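Local coordinates for protein beta-fructofuranosidase (Bifidobacterium adolescentis, PDB 6NOB) that probably hydrolyses terminal beta-D-fructofuranoside residues, as in sucrose, as a member of glycoside hydrolase family 32, at residues Leu550-Gln553 with Val558-Leu561. Residues are numbered along the deposited sequence; the frame is centred on the assembly and turned at random.
Sequences LLLQ and VTRL
Gln553 and Arg560 face each other as a hydrogen-bonded antiparallel pair in the beta hairpin of strands 547-555 and 558-564, part of the C-terminal beta-sandwich that accompanies the catalytic beta-propeller in family 32 enzymes. The pair illustrates how a hairpin combines backbone bonds, a mixed, partly polar face and an apolar face. Gln553 N donates to Arg560 O over 2.9 Å in an almost straight bond, and Arg560 N returns a bond of 3.0 Å to Gln553 O, lying 26° off that carbonyl's plane.

Gln553 O has a second donor, a water 3.0 Å away that in turn accepts from Arg560 NH1. The path of the arginine explains this bridge. Its CB leads to CG placed between the backbone N and the carbonyl carbon (chi1 45°), and CG passes 3.7 Å from Gln553 O. The chain then turns about the CG-CD bond, NE meets the carboxylate of Asp572 in a salt bridge, and NH1 reaches the water. Val558 CG1 covers one face of the guanidinium near its rim.

Leu552, Thr559 and Leu561 point to the other face, toward the sandwich interior, where Val583 of strand 582-588 also packs on Leu552. With CG anti to the backbone N (chi1 -171°), Leu552 sends CD1 across to the partner strand, between Leu561 CD2 and Thr559 CG2. There Leu552 CD1 lies 3.6 Å from Arg560 O and 3.8 Å from Leu561 CD2. Without CD1, as with an alanine here, Leu561 CD2 and Thr559 CG2 would probably lose their shared apolar neighbour, and a gap would open beside them. At the non-hydrogen-bonded pair Leu552-Leu561, the alpha carbon of Leu561 makes a bent C-H...O contact with Leu551 O, 3.3 Å from CA to O.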
loop_
_atom_site.group_PDB
_atom_site.type_symbol
_atom_site.label_atom_id
_atom_site.label_comp_id
_atom_site.label_asym_id
_atom_site.label_seq_id
_atom_site.Cartn_x
_atom_site.Cartn_y
_atom_site.Cartn_z
ATOM N N LEU A 550 22.048 3.927 8.892
ATOM C CA LEU A 550 21.031 2.902 9.089
ATOM C C LEU A 550 21.704 1.633 9.593
ATOM O O LEU A 550 22.567 1.071 8.909
ATOM C CB LEU A 550 20.270 2.630 7.790
ATOM C CG LEU A 550 19.220 1.518 7.831
ATOM C CD1 LEU A 550 18.121 1.874 8.814
ATOM C CD2 LEU A 550 18.647 1.264 6.443
ATOM N N LEU A 551 21.305 1.180 10.780
ATOM C CA LEU A 551 21.926 0.029 11.417
ATOM C C LEU A 551 20.879 -0.989 11.836
ATOM O O LEU A 551 19.742 -0.641 12.166
ATOM C CB LEU A 551 22.725 0.426 12.665
ATOM C CG LEU A 551 23.519 1.726 12.658
ATOM C CD1 LEU A 551 24.016 2.030 14.061
ATOM C CD2 LEU A 551 24.679 1.624 11.690
ATOM N N LEU A 552 21.281 -2.256 11.816
ATOM C CA LEU A 552 20.679 -3.283 12.652
ATOM C C LEU A 552 21.666 -3.582 13.771
ATOM O O LEU A 552 22.817 -3.942 13.505
ATOM C CB LEU A 552 20.356 -4.552 11.867
ATOM C CG LEU A 552 19.523 -5.550 12.675
ATOM C CD1 LEU A 552 18.068 -5.100 12.773
ATOM C CD2 LEU A 552 19.626 -6.955 12.105
ATOM N N GLN A 553 21.227 -3.415 15.014
ATOM C CA GLN A 553 22.131 -3.515 16.151
ATOM C C GLN A 553 21.481 -4.335 17.251
ATOM O O GLN A 553 20.307 -4.132 17.571
ATOM C CB GLN A 553 22.502 -2.124 16.674
ATOM C CG GLN A 553 23.365 -2.136 17.914
ATOM C CD GLN A 553 23.981 -0.782 18.195
ATOM O OE1 GLN A 553 25.126 -0.688 18.632
ATOM N NE2 GLN A 553 23.221 0.279 17.939
ATOM N N VAL A 558 18.629 -7.578 22.821
ATOM C CA VAL A 558 17.581 -6.838 22.127
ATOM C C VAL A 558 18.111 -6.429 20.761
ATOM O O VAL A 558 19.140 -5.750 20.662
ATOM C CB VAL A 558 17.130 -5.610 22.933
ATOM C CG1 VAL A 558 16.042 -4.854 22.181
ATOM C CG2 VAL A 558 16.644 -6.033 24.310
ATOM N N THR A 559 17.412 -6.844 19.709
ATOM C CA THR A 559 17.767 -6.507 18.337
ATOM C C THR A 559 16.815 -5.435 17.827
ATOM O O THR A 559 15.595 -5.560 17.977
ATOM C CB THR A 559 17.701 -7.738 17.428
ATOM O OG1 THR A 559 18.471 -8.805 17.998
ATOM C CG2 THR A 559 18.241 -7.412 16.045
ATOM N N ARG A 560 17.370 -4.388 17.219
ATOM C CA ARG A 560 16.544 -3.293 16.740
ATOM C C ARG A 560 17.191 -2.643 15.528
ATOM O O ARG A 560 18.412 -2.687 15.355
ATOM C CB ARG A 560 16.311 -2.239 17.834
ATOM C CG ARG A 560 17.556 -1.866 18.611
ATOM C CD ARG A 560 17.339 -0.621 19.457
ATOM N NE ARG A 560 16.531 -0.877 20.646
ATOM C CZ ARG A 560 16.998 -1.408 21.772
ATOM N NH1 ARG A 560 18.276 -1.751 21.868
ATOM N NH2 ARG A 560 16.187 -1.598 22.805
ATOM N N LEU A 561 16.351 -2.053 14.683
ATOM C CA LEU A 561 16.825 -1.149 13.648
ATOM C C LEU A 561 17.099 0.218 14.258
ATOM O O LEU A 561 16.421 0.648 15.195
ATOM C CB LEU A 561 15.796 -1.021 12.524
ATOM C CG LEU A 561 15.751 -2.128 11.468
ATOM C CD1 LEU A 561 14.507 -1.982 10.600
ATOM C CD2 LEU A 561 17.011 -2.121 10.613
HETATM O O HOH W 1 20.310 -2.575 20.184
#